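Long-range contacts in mannan endo-1,6-alpha-mannosidase (Chaetomium thermophilum, PDB 6RY0), which probably cleaves or transfers alpha-1,6-linked mannan chains as a glycosyl hydrolase family 76 member, helping to place GPI-anchored glycoproteins in the fungal cell wall: residues A[159-163]-A[217-221]; A[202-207]-A[221-226]; A[210-216]-A[273-277]; A[332-337]-A[404-410]. One frame throughout, in Å; residues are numbered along the deposited sequence.

How the interactions relate
From the N terminus, helix 155-167 comes first, and interaction 1 closes the loop from it to the start of helix 216-231. Inside that loop begins helix 196-213, which interaction 2 pairs with the very next helix, 216-231, so interactions 1 and 2 cross and share Trp-221. Interaction 3 starts at the C-terminal end of helix 196-213 and reaches forward to helix 261-278, crossing both earlier contacts and touching them through Ala-210, Thr-213 and Met-274. Interaction 4 follows in series, joining helix 323-337 to the loop after helix 389-401. It meets interaction 3 where Arg-211 reaches Pro-410 O and Asn-276 reaches Ile-337 O, linking the late helices to the middle ones.

Interaction 1: residues A[159-163]-A[217-221]; sequences AQAVW and TYAEW
Trp-163, Tyr-218 and Trp-221 form an aromatic cluster between helices 155-167 and 216-231 in the mainly helical fold of glycosyl hydrolase family 76. The axes of the two short helical segments pass 13.0 Å apart at closest and at an angle of 42°, so large side chains have to bridge the gap. Trp-163 does most of this: with CG anti to the backbone N, its indole is thrown straight across. Tyr-218 comes down on one indole face with its edge, a T-shaped pair whose planes stand at 75°; CD1 sits over the centre of the ring system, and CE1 lies 3.6 Å from CE3 of Trp-163. The far rim of the same indole then acts as the edge in a second T-shaped pair, directed at the face of Trp-221 with the planes nearly perpendicular at 88°. Here CZ2 of Trp-163 comes within 3.4 Å of CD1 of Trp-221. Leu-209 of helix 196-213 touches both Trp-163 and Tyr-218. At the polar end, the extended chain of Gln-160 has its OE1 held by the backbone N of Asp-421, which leaves NE2 turned to the phenol: Gln-160 NE2 donates to Tyr-218 OH at 3.0 Å, the oxygen tilted from the amide plane.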
# COMPACT_ATOMS: atom_id res chain seq x y z
N ALA A 159 -1.88 -10.18 -9.61
CA ALA A 159 -2.19 -10.29 -8.19
C ALA A 159 -2.21 -11.74 -7.73
O ALA A 159 -1.69 -12.09 -6.67
CB ALA A 159 -3.52 -9.61 -7.91
N GLN A 160 -2.83 -12.61 -8.53
CA GLN A 160 -2.86 -14.03 -8.23
C GLN A 160 -1.47 -14.64 -8.18
O GLN A 160 -1.21 -15.51 -7.35
CB GLN A 160 -3.68 -14.79 -9.28
CG GLN A 160 -5.15 -14.50 -9.22
CD GLN A 160 -5.88 -15.17 -10.35
OE1 GLN A 160 -5.47 -15.10 -11.50
NE2 GLN A 160 -6.99 -15.81 -10.03
N ALA A 161 -0.56 -14.20 -9.05
CA ALA A 161 0.79 -14.74 -9.06
C ALA A 161 1.54 -14.35 -7.80
O ALA A 161 2.21 -15.17 -7.19
CB ALA A 161 1.54 -14.27 -10.28
N VAL A 162 1.43 -13.08 -7.41
CA VAL A 162 2.05 -12.66 -6.16
C VAL A 162 1.52 -13.47 -5.00
O VAL A 162 2.30 -14.03 -4.21
CB VAL A 162 1.91 -11.13 -5.93
CG1 VAL A 162 2.38 -10.77 -4.54
CG2 VAL A 162 2.66 -10.37 -7.01
N TRP A 163 0.21 -13.56 -4.88
CA TRP A 163 -0.39 -14.27 -3.77
C TRP A 163 0.07 -15.74 -3.76
O TRP A 163 0.40 -16.29 -2.72
CB TRP A 163 -1.92 -14.16 -3.85
CG TRP A 163 -2.61 -14.88 -2.71
CD1 TRP A 163 -2.94 -14.37 -1.50
CD2 TRP A 163 -2.99 -16.24 -2.69
NE1 TRP A 163 -3.49 -15.33 -0.71
CE2 TRP A 163 -3.53 -16.50 -1.42
CE3 TRP A 163 -2.95 -17.28 -3.64
CZ2 TRP A 163 -3.99 -17.76 -1.06
CZ3 TRP A 163 -3.40 -18.51 -3.30
CH2 TRP A 163 -3.91 -18.76 -2.01
N THR A 217 -10.63 -20.33 -1.09
CA THR A 217 -9.30 -20.69 -0.66
C THR A 217 -8.47 -19.45 -0.34
O THR A 217 -7.67 -19.47 0.59
CB THR A 217 -8.63 -21.62 -1.66
OG1 THR A 217 -9.40 -22.82 -1.69
CG2 THR A 217 -7.18 -21.92 -1.28
N TYR A 218 -8.68 -18.37 -1.09
CA TYR A 218 -8.03 -17.12 -0.75
C TYR A 218 -8.41 -16.68 0.67
O TYR A 218 -7.57 -16.22 1.45
CB TYR A 218 -8.41 -16.01 -1.73
CG TYR A 218 -7.97 -16.19 -3.14
CD1 TYR A 218 -6.62 -16.24 -3.48
CD2 TYR A 218 -8.89 -16.23 -4.18
CE1 TYR A 218 -6.23 -16.34 -4.81
CE2 TYR A 218 -8.50 -16.36 -5.50
CZ TYR A 218 -7.18 -16.40 -5.81
OH TYR A 218 -6.86 -16.53 -7.15
N ALA A 219 -9.69 -16.75 0.97
CA ALA A 219 -10.21 -16.31 2.27
C ALA A 219 -9.71 -17.17 3.40
O ALA A 219 -9.44 -16.66 4.48
CB ALA A 219 -11.73 -16.34 2.24
N GLU A 220 -9.62 -18.48 3.18
CA GLU A 220 -9.13 -19.36 4.25
C GLU A 220 -7.68 -19.04 4.60
O GLU A 220 -7.31 -19.00 5.78
CB GLU A 220 -9.29 -20.82 3.83
CG GLU A 220 -10.68 -21.29 3.59
CD GLU A 220 -10.73 -22.60 2.80
OE1 GLU A 220 -9.67 -23.24 2.56
OE2 GLU A 220 -11.85 -22.99 2.40
N TRP A 221 -6.86 -18.76 3.59
CA TRP A 221 -5.49 -18.31 3.84
C TRP A 221 -5.47 -16.97 4.58
O TRP A 221 -4.66 -16.77 5.49
CB TRP A 221 -4.71 -18.21 2.54
CG TRP A 221 -4.01 -19.45 2.13
CD1 TRP A 221 -4.38 -20.34 1.15
CD2 TRP A 221 -2.74 -19.87 2.59
NE1 TRP A 221 -3.41 -21.29 0.98
CE2 TRP A 221 -2.37 -21.01 1.83
CE3 TRP A 221 -1.86 -19.38 3.54
CZ2 TRP A 221 -1.16 -21.66 2.01
CZ3 TRP A 221 -0.68 -20.04 3.73
CH2 TRP A 221 -0.34 -21.16 2.97

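Interaction 2: residues A[202-207]-A[221-226]; sequences FFDLGA and WAEKIF
Phe-202 and Phe-203 of helix 196-213 each hold CG anti to the backbone N, which carries their rings to the two flanks of Ala-222 on helix 216-231. Phe-202 turns its edge toward the six-membered ring of Trp-221 in an offset T-shaped pair, CZ lying over the indole near its rim, while CD2 rests 3.5 Å from Ile-225 CG1. On the other flank Phe-203 lies alongside Phe-226, both pointing the same way; Phe-226 CD2 sits over the Phe-203 face, 3.5 Å from CZ, with the rings inclined at 50°. The edge of Phe-203 meets the backbone, CD1 standing 3.2 Å from Ala-222 O. Between these flanks the helices come close: Ala-222 CB packs 3.8 Å from Ala-207 N, against the bare backbone of Gly-206. An alanine in place of Phe-202 would probably open a gap beside Ile-225 and leave the Trp-221 indole without its edge partner. Farther out, Trp-163 stacks on Phe-202, Trp-283 meets Phe-226 edge to face, and Met-274 touches Ala-207. The segments run antiparallel at 154° with axes 8.4 Å apart, a close small-residue crossing of consecutive helices in a helical hairpin.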
# COMPACT_ATOMS: atom_id res chain seq x y z
N PHE A 202 0.18 -10.07 2.44
CA PHE A 202 -0.36 -11.37 2.02
C PHE A 202 -1.81 -11.53 2.44
O PHE A 202 -2.65 -12.01 1.68
CB PHE A 202 0.57 -12.47 2.53
CG PHE A 202 0.14 -13.87 2.20
CD1 PHE A 202 -0.11 -14.27 0.91
CD2 PHE A 202 0.02 -14.81 3.19
CE1 PHE A 202 -0.46 -15.58 0.60
CE2 PHE A 202 -0.33 -16.12 2.88
CZ PHE A 202 -0.60 -16.50 1.62
N PHE A 203 -2.12 -11.11 3.68
CA PHE A 203 -3.48 -11.10 4.20
C PHE A 203 -4.39 -10.25 3.31
O PHE A 203 -5.46 -10.68 2.91
CB PHE A 203 -3.46 -10.55 5.62
CG PHE A 203 -4.81 -10.20 6.16
CD1 PHE A 203 -5.79 -11.17 6.33
CD2 PHE A 203 -5.14 -8.89 6.49
CE1 PHE A 203 -7.05 -10.84 6.78
CE2 PHE A 203 -6.40 -8.55 6.96
CZ PHE A 203 -7.35 -9.53 7.10
N ASP A 204 -3.97 -9.01 3.07
CA ASP A 204 -4.80 -8.09 2.29
C ASP A 204 -5.05 -8.63 0.89
O ASP A 204 -6.16 -8.58 0.38
CB ASP A 204 -4.07 -6.72 2.23
CG ASP A 204 -4.90 -5.65 1.60
OD1 ASP A 204 -5.94 -5.31 2.24
OD2 ASP A 204 -4.51 -5.12 0.53
N LEU A 205 -4.01 -9.15 0.24
CA LEU A 205 -4.18 -9.75 -1.09
C LEU A 205 -5.14 -10.90 -1.06
O LEU A 205 -5.97 -11.05 -1.96
CB LEU A 205 -2.86 -10.27 -1.67
CG LEU A 205 -1.99 -9.17 -2.24
CD1 LEU A 205 -0.61 -9.67 -2.58
CD2 LEU A 205 -2.61 -8.52 -3.49
N GLY A 206 -5.01 -11.77 -0.06
CA GLY A 206 -5.93 -12.90 0.04
C GLY A 206 -7.38 -12.47 0.21
O GLY A 206 -8.29 -12.98 -0.45
N ALA A 207 -7.60 -11.50 1.08
CA ALA A 207 -8.96 -11.01 1.33
C ALA A 207 -9.56 -10.40 0.06
O ALA A 207 -10.72 -10.60 -0.27
CB ALA A 207 -8.93 -10.02 2.45
N TRP A 221 -6.86 -18.76 3.59
CA TRP A 221 -5.49 -18.31 3.84
C TRP A 221 -5.47 -16.97 4.58
O TRP A 221 -4.66 -16.77 5.49
CB TRP A 221 -4.71 -18.21 2.54
CG TRP A 221 -4.01 -19.45 2.13
CD1 TRP A 221 -4.38 -20.34 1.15
CD2 TRP A 221 -2.74 -19.87 2.59
NE1 TRP A 221 -3.41 -21.29 0.98
CE2 TRP A 221 -2.37 -21.01 1.83
CE3 TRP A 221 -1.86 -19.38 3.54
CZ2 TRP A 221 -1.16 -21.66 2.01
CZ3 TRP A 221 -0.68 -20.04 3.73
CH2 TRP A 221 -0.34 -21.16 2.97
N ALA A 222 -6.31 -16.04 4.15
CA ALA A 222 -6.33 -14.73 4.81
C ALA A 222 -6.68 -14.89 6.28
O ALA A 222 -6.05 -14.28 7.15
CB ALA A 222 -7.31 -13.83 4.10
N GLU A 223 -7.69 -15.71 6.58
CA GLU A 223 -8.10 -16.02 7.96
C GLU A 223 -6.89 -16.56 8.73
O GLU A 223 -6.62 -16.16 9.87
CB GLU A 223 -9.27 -17.05 8.02
CG GLU A 223 -10.69 -16.72 7.36
CD GLU A 223 -11.80 -16.21 8.32
OE1 GLU A 223 -11.44 -15.98 9.50
OE2 GLU A 223 -13.02 -16.00 7.89
N LYS A 224 -6.19 -17.53 8.14
CA LYS A 224 -5.08 -18.18 8.80
C LYS A 224 -4.00 -17.16 9.15
O LYS A 224 -3.43 -17.18 10.26
CB LYS A 224 -4.53 -19.28 7.88
CG LYS A 224 -3.38 -20.07 8.43
CD LYS A 224 -2.96 -21.13 7.41
CE LYS A 224 -2.48 -22.44 8.01
NZ LYS A 224 -1.23 -22.20 8.70
N ILE A 225 -3.65 -16.29 8.20
CA ILE A 225 -2.57 -15.35 8.45
C ILE A 225 -2.98 -14.29 9.46
O ILE A 225 -2.17 -13.92 10.33
CB ILE A 225 -2.11 -14.70 7.13
CG1 ILE A 225 -1.54 -15.71 6.20
CG2 ILE A 225 -1.20 -13.50 7.38
CD1 ILE A 225 -0.20 -16.25 6.65
N PHE A 226 -4.21 -13.81 9.41
CA PHE A 226 -4.68 -12.87 10.42
C PHE A 226 -4.63 -13.50 11.80
O PHE A 226 -4.17 -12.89 12.77
CB PHE A 226 -6.10 -12.42 10.10
CG PHE A 226 -6.52 -11.26 10.95
CD1 PHE A 226 -7.06 -11.46 12.20
CD2 PHE A 226 -6.38 -9.94 10.48
CE1 PHE A 226 -7.44 -10.35 12.98
CE2 PHE A 226 -6.75 -8.87 11.25
CZ PHE A 226 -7.26 -9.09 12.48

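Interaction 3: residues A[210-216]-A[273-277]; sequences ARYTKNN and FMWNY
Tyr-277 and Arg-211 both leave their helices with CG anti to the backbone N (chi1 -177° and -173°), which carries the phenol and the guanidinium across the contact between helices 196-213 and 261-278. It is a helix-end contact of the helical family 76 fold: helix 196-213 stops here, Lys-214 takes a positive phi, and Asn-215 becomes the N-cap of the next helix, its OD1 accepting from Thr-217 N. Thr-213 OG1 accepts from Asn-215 N in an ST turn within this short connection. The Tyr-277 ring lies against the last turn of the helix. Ala-210 CB stands over the Tyr-277 face in a CH-pi contact, 4.0 Å from the centroid, and Ala-210 O comes within 3.2 Å of Tyr-277 CE1. Beyond the ring, Tyr-277 OH reaches past the turn to Asn-216 OD1; the 2.5 Å between them is too short to be taken at face value and the asparagine has two conformers, so this bond is doubtful. Arg-211 takes the other route, its chain extended from CG to NE so that CD passes 3.7 Å from Phe-273 CD2. NH1 is held by Pro-410 O, which ties the loop after helix 389-401 to the same group. Asn-276 completes the polar side, its ND2 binding Ile-337 O and sharing a water with Arg-211 NH2. Finally, Arg-211 NE donates to Asn-276 OD1 at 2.8 Å and a nearly straight 167°; the oxygen lies in the guanidinium plane, while the nitrogen stands above the plane of the amide carbonyl.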
# COMPACT_ATOMS: atom_id res chain seq x y z
N ALA A 210 -10.23 -13.05 -2.60
CA ALA A 210 -11.48 -13.73 -2.24
C ALA A 210 -12.69 -12.94 -2.70
O ALA A 210 -13.60 -13.47 -3.34
CB ALA A 210 -11.56 -13.96 -0.75
N ARG A 211 -12.72 -11.65 -2.37
CA ARG A 211 -13.89 -10.86 -2.74
C ARG A 211 -14.05 -10.79 -4.27
O ARG A 211 -15.16 -10.85 -4.80
CB ARG A 211 -13.84 -9.47 -2.13
CG ARG A 211 -15.13 -8.70 -2.37
CD ARG A 211 -15.10 -7.31 -1.80
NE ARG A 211 -16.36 -6.60 -1.98
CZ ARG A 211 -16.63 -5.75 -2.96
NH1 ARG A 211 -15.77 -5.51 -3.93
NH2 ARG A 211 -17.80 -5.09 -2.96
N TYR A 212 -12.95 -10.59 -4.97
CA TYR A 212 -13.05 -10.39 -6.41
C TYR A 212 -13.48 -11.68 -7.11
O TYR A 212 -14.36 -11.67 -7.97
CB TYR A 212 -11.71 -9.91 -6.97
CG TYR A 212 -11.79 -9.49 -8.43
CD1 TYR A 212 -11.77 -10.41 -9.45
CD2 TYR A 212 -11.91 -8.15 -8.77
CE1 TYR A 212 -11.90 -10.03 -10.77
CE2 TYR A 212 -12.01 -7.75 -10.11
CZ TYR A 212 -12.02 -8.71 -11.11
OH TYR A 212 -12.13 -8.33 -12.43
N THR A 213 -12.82 -12.77 -6.78
CA THR A 213 -12.99 -14.05 -7.48
C THR A 213 -14.08 -14.93 -6.93
O THR A 213 -14.48 -15.89 -7.60
CB THR A 213 -11.70 -14.87 -7.47
OG1 THR A 213 -11.45 -15.35 -6.15
CG2 THR A 213 -10.49 -14.14 -8.04
N LYS A 214 -14.50 -14.68 -5.68
CA LYS A 214 -15.43 -15.51 -4.95
C LYS A 214 -14.86 -16.90 -4.69
O LYS A 214 -15.59 -17.87 -4.53
CB LYS A 214 -16.80 -15.56 -5.63
CG LYS A 214 -17.39 -14.13 -5.78
CD LYS A 214 -18.61 -14.09 -6.67
CE LYS A 214 -19.15 -12.69 -6.87
NZ LYS A 214 -19.57 -12.04 -5.61
N ASN A 215 -13.55 -17.02 -4.65
CA ASN A 215 -12.90 -18.28 -4.33
C ASN A 215 -12.50 -18.32 -2.86
O ASN A 215 -11.73 -17.49 -2.38
CB ASN A 215 -11.68 -18.48 -5.24
CG ASN A 215 -11.02 -19.80 -5.04
OD1 ASN A 215 -10.32 -19.99 -4.05
ND2 ASN A 215 -11.15 -20.67 -5.99
N ASN A 216 -13.02 -19.30 -2.14
CA ASN A 216 -12.84 -19.33 -0.70
C ASN A 216 -11.45 -19.72 -0.24
O ASN A 216 -11.12 -19.46 0.91
CB ASN A 216 -13.82 -20.30 -0.06
CG ASN A 216 -15.23 -19.78 -0.07
OD1 ASN A 216 -15.49 -18.59 -0.18
ND2 ASN A 216 -16.18 -20.69 0.07
N PHE A 273 -12.39 -6.11 3.76
CA PHE A 273 -12.70 -7.01 2.68
C PHE A 273 -13.22 -8.34 3.21
O PHE A 273 -14.18 -8.89 2.64
CB PHE A 273 -11.47 -7.22 1.75
CG PHE A 273 -11.31 -6.11 0.73
CD1 PHE A 273 -10.60 -4.95 1.04
CD2 PHE A 273 -11.83 -6.22 -0.54
CE1 PHE A 273 -10.47 -3.93 0.10
CE2 PHE A 273 -11.71 -5.20 -1.47
CZ PHE A 273 -11.02 -4.06 -1.15
N MET A 274 -12.64 -8.86 4.28
CA MET A 274 -13.13 -10.10 4.86
C MET A 274 -14.54 -9.95 5.42
O MET A 274 -15.37 -10.86 5.29
CB MET A 274 -12.23 -10.64 5.96
CG MET A 274 -10.86 -11.09 5.47
SD MET A 274 -10.93 -12.48 4.32
CE MET A 274 -11.35 -13.81 5.45
N TRP A 275 -14.84 -8.84 6.08
CA TRP A 275 -16.19 -8.57 6.57
C TRP A 275 -17.18 -8.54 5.41
O TRP A 275 -18.25 -9.13 5.48
CB TRP A 275 -16.20 -7.25 7.34
CG TRP A 275 -17.54 -6.66 7.55
CD1 TRP A 275 -17.92 -5.41 7.15
CD2 TRP A 275 -18.69 -7.22 8.22
NE1 TRP A 275 -19.21 -5.15 7.53
CE2 TRP A 275 -19.71 -6.24 8.19
CE3 TRP A 275 -18.97 -8.46 8.83
CZ2 TRP A 275 -20.97 -6.47 8.72
CZ3 TRP A 275 -20.23 -8.67 9.37
CH2 TRP A 275 -21.20 -7.67 9.31
N ASN A 276 -16.83 -7.83 4.35
CA ASN A 276 -17.72 -7.70 3.20
C ASN A 276 -17.96 -9.07 2.56
O ASN A 276 -19.08 -9.40 2.21
CB ASN A 276 -17.10 -6.70 2.22
CG ASN A 276 -17.98 -6.44 1.04
OD1 ASN A 276 -18.06 -7.26 0.12
ND2 ASN A 276 -18.63 -5.29 1.02
N TYR A 277 -16.91 -9.87 2.44
CA TYR A 277 -17.00 -11.17 1.78
C TYR A 277 -17.75 -12.19 2.63
O TYR A 277 -18.64 -12.89 2.14
CB TYR A 277 -15.59 -11.66 1.48
CG TYR A 277 -15.56 -12.97 0.74
CD1 TYR A 277 -16.03 -13.05 -0.57
CD2 TYR A 277 -15.07 -14.12 1.32
CE1 TYR A 277 -15.98 -14.22 -1.26
CE2 TYR A 277 -15.02 -15.34 0.60
CZ TYR A 277 -15.48 -15.34 -0.70
OH TYR A 277 -15.44 -16.47 -1.51
O HOH W 1 -20.20 -4.91 -1.36

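Interaction 4: residues A[332-337]-A[404-410]; sequences AVVTQI and IEYAEPP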
# COMPACT_ATOMS: atom_id res chain seq x y z
N ALA A 332 -10.27 5.22 3.09
CA ALA A 332 -11.37 5.66 2.24
C ALA A 332 -12.09 4.45 1.64
O ALA A 332 -13.33 4.38 1.64
CB ALA A 332 -10.88 6.63 1.19
N VAL A 333 -11.35 3.48 1.13
CA VAL A 333 -11.98 2.28 0.57
C VAL A 333 -12.74 1.49 1.64
O VAL A 333 -13.81 0.94 1.36
CB VAL A 333 -10.94 1.41 -0.17
CG1 VAL A 333 -11.49 0.02 -0.48
CG2 VAL A 333 -10.50 2.11 -1.42
N VAL A 334 -12.22 1.45 2.88
CA VAL A 334 -12.92 0.80 3.96
C VAL A 334 -14.35 1.35 4.10
O VAL A 334 -15.27 0.61 4.38
CB VAL A 334 -12.13 0.90 5.27
CG1 VAL A 334 -12.96 0.52 6.49
CG2 VAL A 334 -10.87 0.06 5.18
N THR A 335 -14.54 2.66 3.89
CA THR A 335 -15.88 3.22 4.02
C THR A 335 -16.84 2.71 2.95
O THR A 335 -18.06 2.79 3.14
CB THR A 335 -15.89 4.76 4.01
OG1 THR A 335 -15.66 5.29 2.70
CG2 THR A 335 -14.95 5.29 5.02
N GLN A 336 -16.32 2.23 1.81
CA GLN A 336 -17.17 1.69 0.76
C GLN A 336 -17.56 0.24 1.03
O GLN A 336 -18.70 -0.15 0.81
CB GLN A 336 -16.46 1.76 -0.58
CG GLN A 336 -16.06 3.12 -1.02
CD GLN A 336 -15.35 3.07 -2.35
OE1 GLN A 336 -14.37 2.37 -2.49
NE2 GLN A 336 -15.90 3.75 -3.36
N ILE A 337 -16.60 -0.55 1.49
CA ILE A 337 -16.91 -1.96 1.65
C ILE A 337 -17.30 -2.36 3.04
O ILE A 337 -17.92 -3.41 3.21
CB ILE A 337 -15.79 -2.80 1.21
CG1 ILE A 337 -14.55 -2.44 2.00
CG2 ILE A 337 -15.56 -2.61 -0.27
CD1 ILE A 337 -13.39 -3.36 1.78
N ILE A 404 -13.93 9.97 -2.52
CA ILE A 404 -14.39 8.59 -2.39
C ILE A 404 -15.92 8.50 -2.43
O ILE A 404 -16.44 7.53 -2.95
CB ILE A 404 -13.80 7.92 -1.13
CG1 ILE A 404 -13.96 6.39 -1.17
CG2 ILE A 404 -14.38 8.47 0.16
CD1 ILE A 404 -13.03 5.71 -2.13
N GLU A 405 -16.65 9.49 -1.92
CA GLU A 405 -18.11 9.43 -1.90
C GLU A 405 -18.69 9.33 -3.30
O GLU A 405 -19.82 8.88 -3.47
CB GLU A 405 -18.70 10.65 -1.15
CG GLU A 405 -18.29 12.07 -1.76
CD GLU A 405 -18.94 13.29 -1.07
OE1 GLU A 405 -18.20 14.15 -0.52
OE2 GLU A 405 -20.20 13.40 -1.10
N TYR A 406 -17.96 9.80 -4.30
CA TYR A 406 -18.41 9.80 -5.68
C TYR A 406 -17.93 8.59 -6.48
O TYR A 406 -18.33 8.41 -7.62
CB TYR A 406 -17.92 11.06 -6.41
CG TYR A 406 -18.23 12.38 -5.71
CD1 TYR A 406 -19.49 12.90 -5.68
CD2 TYR A 406 -17.22 13.11 -5.11
CE1 TYR A 406 -19.73 14.13 -5.04
CE2 TYR A 406 -17.43 14.30 -4.50
CZ TYR A 406 -18.69 14.82 -4.46
OH TYR A 406 -18.94 16.02 -3.83
N ALA A 407 -17.04 7.80 -5.91
CA ALA A 407 -16.40 6.73 -6.64
C ALA A 407 -17.19 5.44 -6.56
O ALA A 407 -17.88 5.19 -5.59
CB ALA A 407 -15.01 6.49 -6.07
N GLU A 408 -17.01 4.59 -7.56
CA GLU A 408 -17.51 3.24 -7.49
C GLU A 408 -16.73 2.48 -6.42
O GLU A 408 -15.53 2.68 -6.24
CB GLU A 408 -17.31 2.58 -8.85
CG GLU A 408 -18.17 3.20 -9.93
CD GLU A 408 -19.60 3.06 -9.62
OE1 GLU A 408 -20.03 1.92 -9.35
OE2 GLU A 408 -20.30 4.09 -9.62
N PRO A 409 -17.40 1.51 -5.78
CA PRO A 409 -16.67 0.60 -4.91
C PRO A 409 -15.79 -0.33 -5.73
O PRO A 409 -15.99 -0.46 -6.96
CB PRO A 409 -17.78 -0.16 -4.22
CG PRO A 409 -18.89 -0.18 -5.24
CD PRO A 409 -18.82 1.14 -5.91
N PRO A 410 -14.83 -1.00 -5.08
CA PRO A 410 -14.05 -2.00 -5.81
C PRO A 410 -14.97 -2.99 -6.53
O PRO A 410 -15.94 -3.48 -5.94
CB PRO A 410 -13.25 -2.70 -4.70
CG PRO A 410 -13.38 -1.85 -3.51
CD PRO A 410 -14.47 -0.91 -3.65
O HOH W 2 -12.54 2.75 -4.48
O HOH W 3 -18.18 5.65 -1.96
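Gln-336, near the C-terminal end of helix 323-337, meets Ile-404 and the loop 407-410 along its whole length. Gln-336 CB lies 4.3 Å from Pro-409 CB. With CG anti to the carbonyl carbon (chi1 -59°) and the chain extended beyond, Gln-336 CG lies 3.9 Å from Ile-404 CG1 and Gln-336 CD 3.5 Å from Ile-404 CD1; the two side chains approach from opposite directions. At the tip the two amide atoms meet different partners. Gln-336 OE1 sits beside Pro-410 CD and accepts a bond from a water at 2.7 Å. Gln-336 NE2 points to the backbone of the loop, giving a weak hydrogen bond to Glu-408 O at 3.1 Å, and it also donates to a second water, which in turn donates to Ile-404 O. Two carbonyls of 404-410 are thus tied to the helix by one amide, weakly at Glu-408 O and through water at Ile-404 O. A leucine in place of Gln-336 would probably leave Glu-408 O without its amide donor and both waters without their side-chain partner. Apolar contacts lie around this core: Ala-332 CB packs 3.9 Å from Ile-404 CG1, while the Pro-410 ring rests on Val-333 CG1 and on Ile-337 CG2. Thr-335 turns its hydroxyl back to its own helix, OG1 donating to Ala-332 O in the carbonyl plane. Helix 342-358 touches Thr-335 and Ile-404, helix 76-93 reaches Ile-404 and Ala-407, and helix 261-278 packs on Val-333 and Ile-337, so the segment that follows helix 389-401 runs across a bundle of helices.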